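Local coordinates for SusD superfamily protein (Parabacteroides distasonis, PDB 3OTN), which probably binds carbohydrate nutrients at the outer membrane, as a member of the SusD family, at residues Y335-F339 with D417-E421. Sequence-based numbering, arbitrary orientation.
Sequences YIYKF and DLCYE
K338 reaches into the turn where helix 403-418 gives way to loop and shows how one buried ammonium can fasten a helix end to a part of the chain distant in sequence. With CG anti to the backbone N (chi1 -167°) and every later torsion extended, its chain runs straight to three acceptors of 417-421. NZ donates to C419 O at 2.7 Å, in the carbonyl plane on a lone pair, and to D417 O at 2.9 Å, coming from above that carbonyl's plane. The third bond is a salt bridge, NZ to the anti lone pair of E421 OE2 at 2.7 Å, an oxygen that R359 also holds. Y307 shares D417 O. A methionine in place of K338 would probably leave C419 O without this donor and D417 O relying on Y307, and cost E421 a salt bridge.

Beside this tight polar grip lies an apolar contact: I336 CD1 sits over the centre of the Y420 ring, 3.6 Å from its centroid, in a CH-pi contact, while the Y420 hydroxyl bonds to K54 O. Side-chain packing is looser around F339, whose CE2 stays 4.2 Å from Y420 CB and whose ring edge meets E421 CG at 3.8 Å. Y420 O, 3.4 Å from F339 CE2 and oblique to the ring, is buried with no polar partner. This flank too is buried, and F268 and W355 also meet the F339 ring. The arrangement is that of a type II beta turn, L418 to E421, with a lysine just beyond edge strand 334-336 binding C419 O within the turn and D417 O just ahead of it, all within the RagB/SusD region.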
ATOM      1  N   TYR A 335     -16.285  -2.527 -12.605  1.00 21.63           N
ATOM      2  CA  TYR A 335     -15.068  -1.738 -12.553  1.00 21.41           C
ATOM      3  C   TYR A 335     -14.928  -1.108 -11.174  1.00 19.44           C
ATOM      4  O   TYR A 335     -15.934  -0.910 -10.461  1.00 21.93           O
ATOM      5  CB  TYR A 335     -15.097  -0.684 -13.642  1.00 23.09           C
ATOM      6  CG  TYR A 335     -15.065  -1.310 -15.012  1.00 23.50           C
ATOM      7  CD1 TYR A 335     -13.844  -1.562 -15.646  1.00 22.46           C
ATOM      8  CD2 TYR A 335     -16.247  -1.712 -15.656  1.00 25.08           C
ATOM      9  CE1 TYR A 335     -13.793  -2.193 -16.906  1.00 22.23           C
ATOM     10  CE2 TYR A 335     -16.206  -2.345 -16.916  1.00 23.88           C
ATOM     11  CZ  TYR A 335     -14.978  -2.573 -17.532  1.00 24.03           C
ATOM     12  OH  TYR A 335     -14.918  -3.174 -18.768  1.00 31.41           O
ATOM     13  N   ILE A 336     -13.687  -0.822 -10.797  1.00 19.11           N
ATOM     14  CA  ILE A 336     -13.405  -0.165  -9.532  1.00 20.07           C
ATOM     15  C   ILE A 336     -13.754   1.315  -9.585  1.00 20.10           C
ATOM     16  O   ILE A 336     -13.211   2.059 -10.389  1.00 21.82           O
ATOM     17  CB  ILE A 336     -11.957  -0.374  -9.079  1.00 19.96           C
ATOM     18  CG1 ILE A 336     -11.732  -1.865  -8.762  1.00 21.60           C
ATOM     19  CG2 ILE A 336     -11.710   0.491  -7.807  1.00 14.18           C
ATOM     20  CD1 ILE A 336     -10.288  -2.402  -9.007  1.00 17.64           C
ATOM     21  N   TYR A 337     -14.688   1.698  -8.716  1.00 21.87           N
ATOM     22  CA  TYR A 337     -15.141   3.068  -8.495  1.00 22.18           C
ATOM     23  C   TYR A 337     -14.549   3.682  -7.227  1.00 21.33           C
ATOM     24  O   TYR A 337     -14.673   4.890  -7.013  1.00 19.07           O
ATOM     25  CB  TYR A 337     -16.676   3.074  -8.345  1.00 23.44           C
ATOM     26  CG  TYR A 337     -17.367   4.383  -8.613  1.00 24.48           C
ATOM     27  CD1 TYR A 337     -17.354   4.960  -9.883  1.00 22.44           C
ATOM     28  CD2 TYR A 337     -18.061   5.061  -7.591  1.00 20.46           C
ATOM     29  CE1 TYR A 337     -18.024   6.175 -10.137  1.00 21.97           C
ATOM     30  CE2 TYR A 337     -18.718   6.281  -7.855  1.00 22.42           C
ATOM     31  CZ  TYR A 337     -18.703   6.815  -9.124  1.00 21.67           C
ATOM     32  OH  TYR A 337     -19.352   8.006  -9.380  1.00 23.97           O
ATOM     33  N   LYS A 338     -13.864   2.869  -6.416  1.00 21.12           N
ATOM     34  CA  LYS A 338     -13.331   3.292  -5.094  1.00 21.56           C
ATOM     35  C   LYS A 338     -12.489   4.582  -5.125  1.00 20.13           C
ATOM     36  O   LYS A 338     -12.532   5.401  -4.189  1.00 19.70           O
ATOM     37  CB  LYS A 338     -12.543   2.121  -4.522  1.00 24.16           C
ATOM     38  CG  LYS A 338     -12.167   2.179  -3.104  1.00 31.72           C
ATOM     39  CD  LYS A 338     -11.677   0.799  -2.654  1.00 28.81           C
ATOM     40  CE  LYS A 338     -11.109   0.879  -1.287  1.00 21.10           C
ATOM     41  NZ  LYS A 338     -10.815  -0.439  -0.687  1.00 19.92           N
ATOM     42  N   PHE A 339     -11.807   4.807  -6.242  1.00 17.27           N
ATOM     43  CA  PHE A 339     -10.878   5.931  -6.406  1.00 20.06           C
ATOM     44  C   PHE A 339     -11.298   6.896  -7.516  1.00 17.05           C
ATOM     45  O   PHE A 339     -10.474   7.594  -8.047  1.00 20.54           O
ATOM     46  CB  PHE A 339      -9.489   5.368  -6.688  1.00 18.96           C
ATOM     47  CG  PHE A 339      -9.074   4.283  -5.715  1.00 21.25           C
ATOM     48  CD1 PHE A 339      -8.948   4.568  -4.362  1.00 24.46           C
ATOM     49  CD2 PHE A 339      -8.823   2.982  -6.148  1.00 22.51           C
ATOM     50  CE1 PHE A 339      -8.546   3.585  -3.452  1.00 28.01           C
ATOM     51  CE2 PHE A 339      -8.427   1.993  -5.240  1.00 20.68           C
ATOM     52  CZ  PHE A 339      -8.281   2.309  -3.897  1.00 19.08           C
ATOM     53  N   ASP A 417     -12.827  -4.293   2.868  1.00 20.65           N
ATOM     54  CA  ASP A 417     -12.735  -2.852   3.110  1.00 20.39           C
ATOM     55  C   ASP A 417     -11.498  -2.216   2.494  1.00 22.41           C
ATOM     56  O   ASP A 417     -11.556  -1.067   2.022  1.00 18.98           O
ATOM     57  CB  ASP A 417     -12.773  -2.525   4.611  1.00 19.04           C
ATOM     58  CG  ASP A 417     -13.691  -1.366   4.930  1.00 22.77           C
ATOM     59  OD1 ASP A 417     -14.880  -1.517   4.591  1.00 23.81           O
ATOM     60  OD2 ASP A 417     -13.235  -0.321   5.477  1.00 26.19           O
ATOM     61  N   LEU A 418     -10.383  -2.948   2.514  1.00 20.03           N
ATOM     62  CA  LEU A 418      -9.122  -2.433   1.979  1.00 19.36           C
ATOM     63  C   LEU A 418      -8.753  -2.903   0.557  1.00 18.06           C
ATOM     64  O   LEU A 418      -7.612  -2.743   0.124  1.00 20.63           O
ATOM     65  CB  LEU A 418      -7.987  -2.761   2.955  1.00 19.55           C
ATOM     66  CG  LEU A 418      -8.299  -2.429   4.431  1.00 23.56           C
ATOM     67  CD1 LEU A 418      -7.137  -2.875   5.316  1.00 16.46           C
ATOM     68  CD2 LEU A 418      -8.561  -0.925   4.578  1.00 20.71           C
ATOM     69  N   CYS A 419      -9.691  -3.485  -0.181  1.00 18.38           N
ATOM     70  CA  CYS A 419      -9.355  -4.008  -1.494  1.00 18.18           C
ATOM     71  C   CYS A 419      -8.789  -2.944  -2.430  1.00 17.27           C
ATOM     72  O   CYS A 419      -9.273  -1.819  -2.449  1.00 17.93           O
ATOM     73  CB  CYS A 419     -10.569  -4.653  -2.168  1.00 18.62           C
ATOM     74  SG  CYS A 419     -12.079  -3.607  -2.237  1.00 22.11           S
ATOM     75  N   TYR A 420      -7.786  -3.353  -3.212  1.00 17.79           N
ATOM     76  CA  TYR A 420      -7.161  -2.557  -4.248  1.00 17.10           C
ATOM     77  C   TYR A 420      -6.393  -1.369  -3.709  1.00 18.95           C
ATOM     78  O   TYR A 420      -6.161  -0.410  -4.451  1.00 18.79           O
ATOM     79  CB  TYR A 420      -8.181  -2.158  -5.333  1.00 18.79           C
ATOM     80  CG  TYR A 420      -8.949  -3.400  -5.820  1.00 12.77           C
ATOM     81  CD1 TYR A 420      -8.272  -4.457  -6.415  1.00 20.34           C
ATOM     82  CD2 TYR A 420     -10.309  -3.527  -5.624  1.00 17.97           C
ATOM     83  CE1 TYR A 420      -8.945  -5.608  -6.830  1.00 19.83           C
ATOM     84  CE2 TYR A 420     -10.997  -4.690  -6.027  1.00 21.13           C
ATOM     85  CZ  TYR A 420     -10.296  -5.720  -6.628  1.00 18.41           C
ATOM     86  OH  TYR A 420     -10.936  -6.875  -7.054  1.00 23.23           O
ATOM     87  N   GLU A 421      -5.999  -1.447  -2.431  1.00 18.08           N
ATOM     88  CA  GLU A 421      -5.203  -0.404  -1.744  1.00 18.59           C
ATOM     89  C   GLU A 421      -3.781  -0.860  -1.441  1.00 18.80           C
ATOM     90  O   GLU A 421      -3.105  -0.272  -0.588  1.00 17.84           O
ATOM     91  CB  GLU A 421      -5.895  -0.001  -0.426  1.00 18.30           C
ATOM     92  CG  GLU A 421      -7.218   0.709  -0.567  1.00 21.90           C
ATOM     93  CD  GLU A 421      -7.888   1.045   0.806  1.00 21.82           C
ATOM     94  OE1 GLU A 421      -7.223   1.581   1.702  1.00 27.36           O
ATOM     95  OE2 GLU A 421      -9.085   0.758   0.967  1.00 23.16           O
TER